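YciF Bacterial Stress Response Protein (Salmonella enterica subsp. enterica serovar Typhimurium, PDB 4ERU) is of unknown function but, as a ferritin-like helical bundle binding two magnesium ions, probably takes part in the bacterial stress response. Local coordinates at residues Ala37-Lys42 with Val100-Leu105; Ala108-Glu113 with Lys152-Ala157; Tyr115-Tyr120 with Asp144-Thr149. One frame throughout, in Å; residues are numbered along the deposited sequence.

All three contacts draw on helix 99-130, and contact 1 comes first along it, followed by contact 2 and contact 3. Contact 1 sets that helix against the turn leading into helix 41-66, at one end of the bundle. Contacts 2 and 3 pair it with helix 133-159; these helices run antiparallel, so the segments of contact 3 are enclosed in sequence by those of contact 2. Successive centres are 11 Å apart, and the centres of contacts 1 and 3 are about 21 Å apart. The series thus runs from a D-malate pocket to the magnesium pair near the middle of the ferritin-like bundle, where contacts 2 and 3 share one ion.

Contact 1 of 3, residues Ala37-Lys42 with Val100-Leu105; sequences ATSNEK and VRDAAL
Arg-101 and Asp-102 each make one direct hydrogen bond to segment 37-42, and the two bonds differ in how the acceptor is met. Arg-101 NH1 gives a bond of 2.8 Å to Ala-37 O, fairly straight at 160°. The acceptor lies near the guanidinium plane, at its edge, and the donor arrives in the carbonyl plane on a lone pair, so both flat groups are used in their preferred directions. With CG anti to the backbone N (chi1 -176°) and a bend at chi3, the arginine carries the guanidinium across to the carbonyl of Ala-37. Its NE is held by Thr-95, and NH1 also makes a weak hydrogen bond to the bound D-malate, whose pocket includes Lys-33, Arg-36 and Ile-92. In the second bond Thr-38 OG1 donates to Asp-102 OD1 over 2.6 Å, coming from above the carboxylate plane, 52° out of it.

The same threonine oxygen accepts from Asn-40 N at 3.0 Å, which makes an ST turn. This turn leads straight into helix 41-66, for which Asn-40 is the N-cap, its OD1 taking the backbone N of Leu-43. The hydroxyl therefore ties the turn before the helix to Asp-102 on another helix of the ferritin-like bundle.

Water-mediated bonds extend the carboxylate's hold. One water accepts from Ser-39 N at 3.0 Å and donates to Asp-102 OD1; another lies 2.7 Å from Ser-39 OG and donates to Asp-102 OD2 over 2.5 Å. Each carboxylate oxygen thus has its own water.

Among carbon contacts, Asn-40 CB lies 3.2 Å from the carboxylate oxygen Asp-102 OD2, and Ala-37 CB meets Leu-105 CD1 at 4.2 Å, next to Ile-92 of helix 79-93, which Ala-37 also touches.

Contact 2 of 3, residues Ala108-Glu113 with Lys152-Ala157; sequences AAQKVE and KLTDLA. With MG (magnesium ion), chain D.
Gln-110 NE2 donates to two oxygens of helix 133-159: Thr-154 OG1, at 2.8 Å, and the backbone oxygen of Asp-150. The threonine hydroxyl lies only 4° out of the glutamine amide plane, although the N-H...O angle of 138° shows a bent bond. Thr-154 N is also close to NE2, but both are donors and do not bond. The two acceptors probably set which end of the amide faces helix 133-159 and would restrain its rotation.

Nearer the backbone of Gln-110 the contact is hydrocarbon. Gln-110, extended beyond CG, and Leu-153 run alongside one another, pointing opposite ways, with Gln-110 CG 3.7 Å from Leu-153 CB. Leu-153 CD1 then reaches Ala-109 CB at 4.1 Å, and the same methyl lies 3.9 Å from Glu-113 CG, the leucine and glutamate side chains being nearly perpendicular. The helix axes, 10.4 Å apart and antiparallel at 163°, leave room for these side chains between them.

A bend at chi2 turns the Glu-113 carboxylate to the magnesium ion, which OE2 binds at 2.2 Å and OE1 only approaches at 3.1 Å. His-50, Glu-116, Glu-146 and a water complete that site. With apolar contact at Glu-113 CG and metal binding at OE2, Leu-153 probably helps to position a first-shell ligand.

Contact 3 of 3, residues Tyr115-Tyr120 with Asp144-Thr149; sequences YEIASY and DEEKQT. With MG (magnesium ion), chain E; MG (magnesium ion), chain D.
Glu-146 faces Glu-116 and Ile-117 across the contact. Its carboxylate bridges two magnesium ions, OE1 binding one at 2.5 Å and OE2 the other at 2.4 Å. A first torsion of -135°, away from the staggered values, and a bend at chi2 bring the group there. Glu-116, extended beyond CG, comes from the facing helix and puts OE1 2.2 Å from the ion held by Glu-146 OE1. The cations probably offset the repulsion between Glu-116 and Glu-146. One water binds both ions, which are 3.3 Å apart; His-50 and Glu-113 complete the first site, and Glu-24 and Gln-57 also bind the second.

This metal pair inside antiparallel helices recalls the carboxylate-bridged dimetal sites of many ferritin-like proteins, here occupied by magnesium. The helix axes pass 9.3 Å apart at 158°, close enough for glutamates of both helices to share an ion.

Still at Glu-146, the Tyr-120 ring leans on the carboxylate, CE2 lying 3.7 Å from OE2 with the planes 43° apart. Tyr-120 OH is hydrogen-bonded to Glu-24, so a second-shell group touches one ligand and holds another. On the backbone side, Ile-117 CG1 packs 3.9 Å from Glu-146 CB.

At the exposed Lys-147 the extended aliphatic chain passes obliquely over Ile-117, with CE 4.0 Å from Ile-117 CG2. Ile-117 also packs on His-114 of the second subunit.

Contact 1 of 3, residues Ala37-Lys42 with Val100-Leu105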
ATOM      1  N   ALA A  37      -1.448 -10.094 -20.052  1.00 49.16           N
ATOM      2  CA  ALA A  37      -0.871  -8.833 -20.512  1.00 47.58           C
ATOM      3  C   ALA A  37       0.648  -8.845 -20.543  1.00 49.15           C
ATOM      4  O   ALA A  37       1.275  -8.013 -21.205  1.00 51.47           O
ATOM      5  CB  ALA A  37      -1.374  -7.676 -19.662  1.00 50.71           C
ATOM      6  N   THR A  38       1.256  -9.793 -19.851  1.00 52.30           N
ATOM      7  CA  THR A  38       2.706  -9.875 -19.904  1.00 56.73           C
ATOM      8  C   THR A  38       3.190 -10.968 -20.834  1.00 65.55           C
ATOM      9  O   THR A  38       2.646 -12.087 -20.834  1.00 65.83           O
ATOM     10  CB  THR A  38       3.362 -10.011 -18.511  1.00 52.52           C
ATOM     11  OG1 THR A  38       4.749 -10.314 -18.694  1.00 56.07           O
ATOM     12  CG2 THR A  38       2.709 -11.088 -17.673  1.00 46.83           C
ATOM     13  N   SER A  39       4.218 -10.645 -21.629  1.00 73.23           N
ATOM     14  CA  SER A  39       4.883 -11.632 -22.493  1.00 77.59           C
ATOM     15  C   SER A  39       5.935 -12.427 -21.720  1.00 74.86           C
ATOM     16  O   SER A  39       6.333 -13.510 -22.163  1.00 80.49           O
ATOM     17  CB  SER A  39       5.546 -10.951 -23.705  1.00 83.19           C
ATOM     18  OG  SER A  39       6.274  -9.812 -23.256  1.00 83.80           O
ATOM     19  N   ASN A  40       6.406 -11.899 -20.589  1.00 65.87           N
ATOM     20  CA  ASN A  40       7.358 -12.654 -19.780  1.00 60.54           C
ATOM     21  C   ASN A  40       6.668 -13.808 -19.089  1.00 62.33           C
ATOM     22  O   ASN A  40       5.754 -13.602 -18.288  1.00 58.67           O
ATOM     23  CB  ASN A  40       8.039 -11.798 -18.724  1.00 57.84           C
ATOM     24  CG  ASN A  40       9.116 -12.572 -17.986  1.00 61.44           C
ATOM     25  OD1 ASN A  40       8.894 -13.085 -16.898  1.00 54.77           O
ATOM     26  ND2 ASN A  40      10.282 -12.706 -18.617  1.00 69.64           N
ATOM     27  N   GLU A  41       7.110 -15.024 -19.397  0.54 64.99           N
ATOM     28  CA  GLU A  41       6.492 -16.232 -18.864  0.54 64.99           C
ATOM     29  C   GLU A  41       6.542 -16.333 -17.340  0.54 61.01           C
ATOM     30  O   GLU A  41       5.532 -16.650 -16.711  0.54 59.74           O
ATOM     31  CB  GLU A  41       7.096 -17.484 -19.512  0.54 71.39           C
ATOM     32  CG  GLU A  41       6.139 -18.177 -20.476  0.54 74.80           C
ATOM     33  CD  GLU A  41       4.860 -18.607 -19.791  0.54 75.25           C
ATOM     34  OE1 GLU A  41       4.933 -19.316 -18.758  0.54 74.95           O
ATOM     35  OE2 GLU A  41       3.777 -18.231 -20.283  0.54 75.74           O
ATOM     36  N   LYS A  42       7.708 -16.061 -16.755  1.00 59.29           N
ATOM     37  CA  LYS A  42       7.861 -16.074 -15.302  1.00 56.14           C
ATOM     38  C   LYS A  42       6.898 -15.121 -14.555  1.00 52.55           C
ATOM     39  O   LYS A  42       6.358 -15.482 -13.501  1.00 51.23           O
ATOM     40  CB  LYS A  42       9.308 -15.786 -14.892  1.00 62.20           C
ATOM     41  CG  LYS A  42      10.203 -17.021 -14.786  1.00 70.97           C
ATOM     42  CD  LYS A  42      11.530 -16.676 -14.106  1.00 80.52           C
ATOM     43  CE  LYS A  42      12.413 -15.785 -14.996  1.00 90.89           C
ATOM     44  NZ  LYS A  42      13.100 -14.697 -14.219  1.00 94.30           N
ATOM     45  N   VAL A 100       9.091  -3.161 -20.577  1.00 46.23           N
ATOM     46  CA  VAL A 100       8.728  -1.907 -19.948  1.00 45.84           C
ATOM     47  C   VAL A 100       7.346  -2.068 -19.314  1.00 45.78           C
ATOM     48  O   VAL A 100       7.114  -1.655 -18.177  1.00 43.13           O
ATOM     49  CB  VAL A 100       8.732  -0.713 -20.958  1.00 48.30           C
ATOM     50  CG1 VAL A 100       8.303   0.598 -20.269  1.00 43.37           C
ATOM     51  CG2 VAL A 100      10.138  -0.545 -21.637  1.00 50.75           C
ATOM     52  N   ARG A 101       6.430  -2.683 -20.056  1.00 45.82           N
ATOM     53  CA  ARG A 101       5.158  -3.035 -19.459  1.00 42.02           C
ATOM     54  C   ARG A 101       5.390  -3.932 -18.237  1.00 43.90           C
ATOM     55  O   ARG A 101       4.812  -3.706 -17.166  1.00 41.89           O
ATOM     56  CB  ARG A 101       4.214  -3.720 -20.463  1.00 42.40           C
ATOM     57  CG  ARG A 101       2.842  -3.992 -19.811  1.00 45.11           C
ATOM     58  CD  ARG A 101       1.952  -4.869 -20.655  1.00 46.30           C
ATOM     59  NE  ARG A 101       1.470  -4.120 -21.798  1.00 44.70           N
ATOM     60  CZ  ARG A 101       0.697  -4.613 -22.757  1.00 47.94           C
ATOM     61  NH1 ARG A 101       0.318  -5.893 -22.763  1.00 45.64           N
ATOM     62  NH2 ARG A 101       0.324  -3.808 -23.719  1.00 47.02           N
ATOM     63  N   ASP A 102       6.255  -4.930 -18.377  1.00 42.01           N
ATOM     64  CA  ASP A 102       6.475  -5.848 -17.267  1.00 42.04           C
ATOM     65  C   ASP A 102       6.900  -5.094 -15.992  1.00 40.94           C
ATOM     66  O   ASP A 102       6.328  -5.313 -14.921  1.00 41.15           O
ATOM     67  CB  ASP A 102       7.510  -6.909 -17.609  1.00 42.19           C
ATOM     68  CG  ASP A 102       7.006  -7.890 -18.662  1.00 50.63           C
ATOM     69  OD1 ASP A 102       5.787  -7.908 -18.958  1.00 52.68           O
ATOM     70  OD2 ASP A 102       7.841  -8.614 -19.235  1.00 56.29           O
ATOM     71  N   ALA A 103       7.893  -4.223 -16.136  1.00 41.66           N
ATOM     72  CA  ALA A 103       8.367  -3.388 -15.024  1.00 40.12           C
ATOM     73  C   ALA A 103       7.218  -2.633 -14.374  1.00 41.43           C
ATOM     74  O   ALA A 103       7.135  -2.549 -13.153  1.00 41.47           O
ATOM     75  CB  ALA A 103       9.451  -2.408 -15.506  1.00 37.85           C
ATOM     76  N   ALA A 104       6.330  -2.087 -15.194  1.00 41.70           N
ATOM     77  CA  ALA A 104       5.267  -1.214 -14.716  1.00 35.55           C
ATOM     78  C   ALA A 104       4.129  -2.000 -14.089  1.00 39.43           C
ATOM     79  O   ALA A 104       3.504  -1.542 -13.122  1.00 38.70           O
ATOM     80  CB  ALA A 104       4.762  -0.317 -15.867  1.00 37.22           C
ATOM     81  N   LEU A 105       3.886  -3.208 -14.604  1.00 39.29           N
ATOM     82  CA  LEU A 105       2.928  -4.114 -14.022  1.00 37.53           C
ATOM     83  C   LEU A 105       3.389  -4.682 -12.663  1.00 37.49           C
ATOM     84  O   LEU A 105       2.581  -4.849 -11.737  1.00 36.80           O
ATOM     85  CB  LEU A 105       2.674  -5.276 -14.972  1.00 41.77           C
ATOM     86  CG  LEU A 105       1.687  -4.976 -16.092  1.00 46.52           C
ATOM     87  CD1 LEU A 105       1.474  -6.240 -16.954  1.00 49.09           C
ATOM     88  CD2 LEU A 105       0.363  -4.440 -15.527  1.00 46.53           C
TER
HETATM   89  O   HOH W   1       4.998  -7.766 -21.480  1.00 58.84           O
HETATM   90  O   HOH W   2       8.321  -9.431 -21.558  1.00 64.00           O

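Contact 2 of 3, residues Ala108-Glu113 with Lys152-Ala157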
ATOM      1  N   ALA A 108       2.805  -1.967 -10.140  1.00 35.68           N
ATOM      2  CA  ALA A 108       1.398  -1.793  -9.845  1.00 33.81           C
ATOM      3  C   ALA A 108       0.972  -2.923  -8.920  1.00 40.38           C
ATOM      4  O   ALA A 108       0.257  -2.686  -7.917  1.00 38.20           O
ATOM      5  CB  ALA A 108       0.538  -1.798 -11.191  1.00 35.65           C
ATOM      6  N   ALA A 109       1.468  -4.128  -9.192  1.00 36.90           N
ATOM      7  CA  ALA A 109       1.125  -5.281  -8.378  1.00 37.14           C
ATOM      8  C   ALA A 109       1.755  -5.223  -6.987  1.00 36.47           C
ATOM      9  O   ALA A 109       1.186  -5.735  -6.026  1.00 36.42           O
ATOM     10  CB  ALA A 109       1.512  -6.600  -9.082  1.00 35.00           C
ATOM     11  N   GLN A 110       2.919  -4.604  -6.867  1.00 37.18           N
ATOM     12  CA  GLN A 110       3.475  -4.409  -5.511  1.00 35.67           C
ATOM     13  C   GLN A 110       2.721  -3.377  -4.682  1.00 34.65           C
ATOM     14  O   GLN A 110       2.681  -3.494  -3.455  1.00 35.46           O
ATOM     15  CB  GLN A 110       4.966  -4.116  -5.572  1.00 40.02           C
ATOM     16  CG  GLN A 110       5.734  -5.317  -6.149  1.00 33.84           C
ATOM     17  CD  GLN A 110       7.217  -5.103  -6.142  1.00 39.49           C
ATOM     18  OE1 GLN A 110       7.728  -4.252  -6.852  1.00 46.13           O
ATOM     19  NE2 GLN A 110       7.919  -5.854  -5.319  1.00 40.22           N
ATOM     20  N   LYS A 111       2.110  -2.376  -5.331  1.00 33.93           N
ATOM     21  CA  LYS A 111       1.249  -1.431  -4.588  1.00 33.54           C
ATOM     22  C   LYS A 111       0.014  -2.198  -4.103  1.00 37.46           C
ATOM     23  O   LYS A 111      -0.404  -2.036  -2.974  1.00 36.29           O
ATOM     24  CB  LYS A 111       0.860  -0.195  -5.409  1.00 33.46           C
ATOM     25  CG  LYS A 111       2.034   0.799  -5.621  1.00 43.13           C
ATOM     26  CD  LYS A 111       1.762   1.806  -6.739  1.00 43.91           C
ATOM     27  CE  LYS A 111       2.948   2.797  -6.954  1.00 42.21           C
ATOM     28  NZ  LYS A 111       4.105   2.131  -7.695  1.00 49.94           N
ATOM     29  N   VAL A 112      -0.532  -3.084  -4.941  1.00 36.99           N
ATOM     30  CA  VAL A 112      -1.607  -3.976  -4.481  1.00 34.63           C
ATOM     31  C   VAL A 112      -1.219  -4.829  -3.254  1.00 37.55           C
ATOM     32  O   VAL A 112      -1.944  -4.840  -2.241  1.00 36.58           O
ATOM     33  CB  VAL A 112      -2.135  -4.857  -5.633  1.00 38.83           C
ATOM     34  CG1 VAL A 112      -2.986  -5.995  -5.091  1.00 37.38           C
ATOM     35  CG2 VAL A 112      -2.920  -3.984  -6.645  1.00 37.44           C
ATOM     36  N   GLU A 113      -0.100  -5.543  -3.359  1.00 34.17           N
ATOM     37  CA  GLU A 113       0.384  -6.390  -2.269  1.00 38.79           C
ATOM     38  C   GLU A 113       0.595  -5.628  -0.991  1.00 37.29           C
ATOM     39  O   GLU A 113       0.310  -6.136   0.081  1.00 38.83           O
ATOM     40  CB  GLU A 113       1.722  -7.061  -2.612  1.00 43.59           C
ATOM     41  CG  GLU A 113       1.602  -8.189  -3.576  1.00 51.15           C
ATOM     42  CD  GLU A 113       0.539  -9.168  -3.107  1.00 52.74           C
ATOM     43  OE1 GLU A 113       0.757  -9.916  -2.114  1.00 55.99           O
ATOM     44  OE2 GLU A 113      -0.557  -9.139  -3.706  1.00 55.67           O
ATOM     45  N   LYS A 152       8.736 -12.134  -3.983  1.00 39.72           N
ATOM     46  CA  LYS A 152       8.874 -12.766  -5.290  1.00 43.22           C
ATOM     47  C   LYS A 152       8.773 -11.702  -6.395  1.00 43.83           C
ATOM     48  O   LYS A 152       9.512 -11.754  -7.368  1.00 43.00           O
ATOM     49  CB  LYS A 152       7.843 -13.883  -5.469  1.00 49.21           C
ATOM     50  CG  LYS A 152       7.815 -14.503  -6.864  1.00 55.81           C
ATOM     51  CD  LYS A 152       6.446 -15.160  -7.183  1.00 84.53           C
ATOM     52  CE  LYS A 152       6.417 -16.677  -6.881  1.00 83.14           C
ATOM     53  NZ  LYS A 152       5.289 -17.322  -7.624  1.00 80.40           N
ATOM     54  N   LEU A 153       7.886 -10.716  -6.220  1.00 41.74           N
ATOM     55  CA  LEU A 153       7.713  -9.664  -7.233  1.00 42.57           C
ATOM     56  C   LEU A 153       8.955  -8.763  -7.296  1.00 38.47           C
ATOM     57  O   LEU A 153       9.330  -8.341  -8.362  1.00 39.37           O
ATOM     58  CB  LEU A 153       6.461  -8.824  -6.952  1.00 39.82           C
ATOM     59  CG  LEU A 153       5.121  -9.519  -7.285  1.00 42.31           C
ATOM     60  CD1 LEU A 153       3.935  -8.836  -6.629  1.00 37.92           C
ATOM     61  CD2 LEU A 153       4.888  -9.641  -8.814  1.00 45.16           C
ATOM     62  N   THR A 154       9.573  -8.477  -6.152  1.00 38.67           N
ATOM     63  CA  THR A 154      10.850  -7.754  -6.148  1.00 41.75           C
ATOM     64  C   THR A 154      11.933  -8.520  -6.937  1.00 43.42           C
ATOM     65  O   THR A 154      12.638  -7.934  -7.786  1.00 40.89           O
ATOM     66  CB  THR A 154      11.301  -7.404  -4.717  1.00 41.98           C
ATOM     67  OG1 THR A 154      10.399  -6.431  -4.166  1.00 40.66           O
ATOM     68  CG2 THR A 154      12.723  -6.837  -4.691  1.00 39.69           C
ATOM     69  N   ASP A 155      12.043  -9.828  -6.686  1.00 43.64           N
ATOM     70  CA  ASP A 155      12.921 -10.692  -7.479  1.00 43.57           C
ATOM     71  C   ASP A 155      12.706 -10.519  -8.974  1.00 46.12           C
ATOM     72  O   ASP A 155      13.682 -10.283  -9.713  1.00 46.13           O
ATOM     73  CB  ASP A 155      12.772 -12.169  -7.085  1.00 45.91           C
ATOM     74  CG  ASP A 155      13.771 -12.578  -6.010  1.00 57.63           C
ATOM     75  OD1 ASP A 155      14.509 -11.700  -5.487  1.00 56.88           O
ATOM     76  OD2 ASP A 155      13.818 -13.777  -5.679  1.00 68.89           O
ATOM     77  N   LEU A 156      11.445 -10.587  -9.420  1.00 47.16           N
ATOM     78  CA  LEU A 156      11.134 -10.329 -10.832  1.00 43.84           C
ATOM     79  C   LEU A 156      11.455  -8.897 -11.279  1.00 43.76           C
ATOM     80  O   LEU A 156      11.946  -8.711 -12.393  1.00 44.16           O
ATOM     81  CB  LEU A 156       9.687 -10.708 -11.182  1.00 45.82           C
ATOM     82  CG  LEU A 156       9.357 -12.207 -11.053  1.00 50.19           C
ATOM     83  CD1 LEU A 156       7.873 -12.408 -11.185  1.00 53.34           C
ATOM     84  CD2 LEU A 156      10.090 -13.049 -12.074  1.00 55.35           C
ATOM     85  N   ALA A 157      11.206  -7.892 -10.431  1.00 41.18           N
ATOM     86  CA  ALA A 157      11.537  -6.486 -10.797  1.00 41.12           C
ATOM     87  C   ALA A 157      13.039  -6.325 -11.115  1.00 46.04           C
ATOM     88  O   ALA A 157      13.437  -5.686 -12.112  1.00 46.10           O
ATOM     89  CB  ALA A 157      11.136  -5.500  -9.665  1.00 37.25           C
TER
HETATM   90 MG    MG D 202      -2.323 -10.089  -2.726  0.62 50.68          MG
HETATM   91  O   HOH W   3      -3.773 -11.532  -2.661  1.00 45.45           O

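Contact 3 of 3, residues Tyr115-Tyr120 with Asp144-Thr149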
ATOM      1  N   TYR A 115      -0.817  -2.771  -0.049  1.00 36.16           N
ATOM      2  CA  TYR A 115      -2.114  -2.399   0.494  1.00 40.06           C
ATOM      3  C   TYR A 115      -2.628  -3.570   1.366  1.00 42.20           C
ATOM      4  O   TYR A 115      -3.188  -3.370   2.469  1.00 40.52           O
ATOM      5  CB  TYR A 115      -3.113  -2.125  -0.636  1.00 40.45           C
ATOM      6  CG  TYR A 115      -4.501  -1.757  -0.103  1.00 45.09           C
ATOM      7  CD1 TYR A 115      -4.806  -0.429   0.229  1.00 46.88           C
ATOM      8  CD2 TYR A 115      -5.502  -2.738   0.083  1.00 42.94           C
ATOM      9  CE1 TYR A 115      -6.066  -0.077   0.737  1.00 49.11           C
ATOM     10  CE2 TYR A 115      -6.769  -2.384   0.602  1.00 45.06           C
ATOM     11  CZ  TYR A 115      -7.023  -1.068   0.928  1.00 50.41           C
ATOM     12  OH  TYR A 115      -8.251  -0.706   1.403  1.00 56.04           O
ATOM     13  N   GLU A 116      -2.403  -4.788   0.886  1.00 41.45           N
ATOM     14  CA  GLU A 116      -2.847  -5.975   1.619  1.00 41.28           C
ATOM     15  C   GLU A 116      -1.958  -6.309   2.809  1.00 38.84           C
ATOM     16  O   GLU A 116      -2.463  -6.716   3.857  1.00 36.99           O
ATOM     17  CB  GLU A 116      -3.008  -7.159   0.679  1.00 39.78           C
ATOM     18  CG  GLU A 116      -4.036  -6.838  -0.376  1.00 46.87           C
ATOM     19  CD  GLU A 116      -4.494  -8.070  -1.102  1.00 57.14           C
ATOM     20  OE1 GLU A 116      -3.608  -8.789  -1.591  1.00 57.17           O
ATOM     21  OE2 GLU A 116      -5.735  -8.297  -1.217  1.00 58.54           O
ATOM     22  N   ILE A 117      -0.657  -6.110   2.669  1.00 35.27           N
ATOM     23  CA  ILE A 117       0.247  -6.265   3.832  1.00 37.82           C
ATOM     24  C   ILE A 117      -0.167  -5.338   4.977  1.00 38.47           C
ATOM     25  O   ILE A 117      -0.277  -5.769   6.120  1.00 39.80           O
ATOM     26  CB  ILE A 117       1.708  -6.051   3.437  1.00 36.36           C
ATOM     27  CG1 ILE A 117       2.163  -7.186   2.478  1.00 40.24           C
ATOM     28  CG2 ILE A 117       2.673  -5.949   4.685  1.00 34.57           C
ATOM     29  CD1 ILE A 117       3.512  -6.871   1.757  1.00 36.94           C
ATOM     30  N   ALA A 118      -0.435  -4.073   4.665  1.00 38.18           N
ATOM     31  CA  ALA A 118      -0.900  -3.168   5.690  1.00 39.29           C
ATOM     32  C   ALA A 118      -2.230  -3.637   6.323  1.00 39.87           C
ATOM     33  O   ALA A 118      -2.334  -3.708   7.555  1.00 39.83           O
ATOM     34  CB  ALA A 118      -1.011  -1.740   5.166  1.00 36.71           C
ATOM     35  N   SER A 119      -3.221  -3.961   5.490  1.00 40.09           N
ATOM     36  CA  SER A 119      -4.553  -4.382   5.953  1.00 40.14           C
ATOM     37  C   SER A 119      -4.515  -5.613   6.857  1.00 40.12           C
ATOM     38  O   SER A 119      -5.155  -5.645   7.918  1.00 40.64           O
ATOM     39  CB  SER A 119      -5.481  -4.717   4.763  1.00 44.16           C
ATOM     40  OG  SER A 119      -5.607  -3.613   3.874  1.00 46.39           O
ATOM     41  N   TYR A 120      -3.792  -6.634   6.424  1.00 37.77           N
ATOM     42  CA  TYR A 120      -3.672  -7.854   7.220  1.00 40.86           C
ATOM     43  C   TYR A 120      -2.904  -7.696   8.520  1.00 42.56           C
ATOM     44  O   TYR A 120      -3.224  -8.376   9.523  1.00 44.00           O
ATOM     45  CB  TYR A 120      -3.103  -8.998   6.393  1.00 36.84           C
ATOM     46  CG  TYR A 120      -4.163  -9.643   5.493  1.00 38.35           C
ATOM     47  CD1 TYR A 120      -5.109 -10.540   6.011  1.00 40.98           C
ATOM     48  CD2 TYR A 120      -4.198  -9.388   4.127  1.00 38.99           C
ATOM     49  CE1 TYR A 120      -6.087 -11.142   5.172  1.00 40.65           C
ATOM     50  CE2 TYR A 120      -5.164  -9.976   3.299  1.00 39.81           C
ATOM     51  CZ  TYR A 120      -6.099 -10.865   3.825  1.00 42.32           C
ATOM     52  OH  TYR A 120      -7.055 -11.477   2.982  1.00 43.91           O
ATOM     53  N   ASP A 144       1.869 -13.559   6.052  1.00 48.95           N
ATOM     54  CA  ASP A 144       3.115 -14.186   5.664  1.00 50.86           C
ATOM     55  C   ASP A 144       3.167 -14.438   4.162  1.00 48.47           C
ATOM     56  O   ASP A 144       4.138 -14.046   3.510  1.00 43.85           O
ATOM     57  CB  ASP A 144       3.325 -15.493   6.451  1.00 61.09           C
ATOM     58  CG  ASP A 144       4.573 -16.229   6.011  1.00 76.03           C
ATOM     59  OD1 ASP A 144       5.675 -15.870   6.492  1.00 82.21           O
ATOM     60  OD2 ASP A 144       4.461 -17.144   5.157  1.00 82.33           O
ATOM     61  N   GLU A 145       2.134 -15.086   3.606  1.00 48.06           N
ATOM     62  CA  GLU A 145       2.033 -15.246   2.140  1.00 46.17           C
ATOM     63  C   GLU A 145       2.117 -13.911   1.363  1.00 47.10           C
ATOM     64  O   GLU A 145       2.758 -13.834   0.317  1.00 47.85           O
ATOM     65  CB  GLU A 145       0.730 -15.946   1.748  1.00 42.89           C
ATOM     66  CG  GLU A 145       0.744 -17.446   2.012  1.00 48.47           C
ATOM     67  CD  GLU A 145      -0.645 -18.054   1.914  1.00 50.57           C
ATOM     68  OE1 GLU A 145      -1.617 -17.337   1.549  1.00 48.45           O
ATOM     69  OE2 GLU A 145      -0.764 -19.259   2.206  1.00 57.93           O
ATOM     70  N   GLU A 146       1.466 -12.871   1.868  1.00 43.86           N
ATOM     71  CA  GLU A 146       1.448 -11.603   1.145  1.00 43.67           C
ATOM     72  C   GLU A 146       2.879 -11.036   1.105  1.00 44.47           C
ATOM     73  O   GLU A 146       3.344 -10.538   0.075  1.00 40.27           O
ATOM     74  CB  GLU A 146       0.440 -10.648   1.810  1.00 51.42           C
ATOM     75  CG  GLU A 146      -0.493  -9.902   0.856  1.00 60.94           C
ATOM     76  CD  GLU A 146      -1.544 -10.766   0.225  1.00 63.75           C
ATOM     77  OE1 GLU A 146      -1.302 -11.337  -0.873  1.00 70.55           O
ATOM     78  OE2 GLU A 146      -2.647 -10.834   0.790  1.00 64.35           O
ATOM     79  N   LYS A 147       3.605 -11.156   2.212  1.00 46.14           N
ATOM     80  CA  LYS A 147       4.987 -10.678   2.248  1.00 46.83           C
ATOM     81  C   LYS A 147       5.893 -11.460   1.293  1.00 51.03           C
ATOM     82  O   LYS A 147       6.713 -10.857   0.602  1.00 48.62           O
ATOM     83  CB  LYS A 147       5.548 -10.682   3.668  1.00 48.21           C
ATOM     84  CG  LYS A 147       4.841  -9.669   4.577  1.00 48.70           C
ATOM     85  CD  LYS A 147       5.294  -9.812   6.049  1.00 52.49           C
ATOM     86  CE  LYS A 147       4.821  -8.611   6.849  1.00 55.64           C
ATOM     87  NZ  LYS A 147       4.990  -8.713   8.353  1.00 59.97           N
ATOM     88  N   GLN A 148       5.725 -12.785   1.244  1.00 49.61           N
ATOM     89  CA  GLN A 148       6.419 -13.640   0.254  1.00 48.02           C
ATOM     90  C   GLN A 148       6.087 -13.299  -1.185  1.00 48.34           C
ATOM     91  O   GLN A 148       6.947 -13.380  -2.057  1.00 43.17           O
ATOM     92  CB  GLN A 148       6.111 -15.129   0.496  1.00 47.43           C
ATOM     93  CG  GLN A 148       6.615 -15.597   1.866  1.00 56.50           C
ATOM     94  CD  GLN A 148       8.119 -15.326   2.027  1.00 70.85           C
ATOM     95  OE1 GLN A 148       8.550 -14.601   2.938  1.00 76.81           O
ATOM     96  NE2 GLN A 148       8.916 -15.880   1.122  1.00 70.17           N
ATOM     97  N   THR A 149       4.837 -12.934  -1.452  1.00 44.11           N
ATOM     98  CA  THR A 149       4.467 -12.592  -2.814  1.00 42.28           C
ATOM     99  C   THR A 149       5.164 -11.285  -3.229  1.00 40.73           C
ATOM    100  O   THR A 149       5.682 -11.175  -4.325  1.00 39.79           O
ATOM    101  CB  THR A 149       2.943 -12.514  -2.954  1.00 42.81           C
ATOM    102  OG1 THR A 149       2.407 -13.796  -2.649  1.00 46.32           O
ATOM    103  CG2 THR A 149       2.521 -12.160  -4.397  1.00 43.55           C
TER
HETATM  104 MG    MG E 203      -4.429 -11.524  -0.609  0.68 36.59          MG
HETATM  105 MG    MG D 202      -2.323 -10.089  -2.726  0.62 50.68          MG
HETATM  106  O   HOH W   3      -3.773 -11.532  -2.661  1.00 45.45           O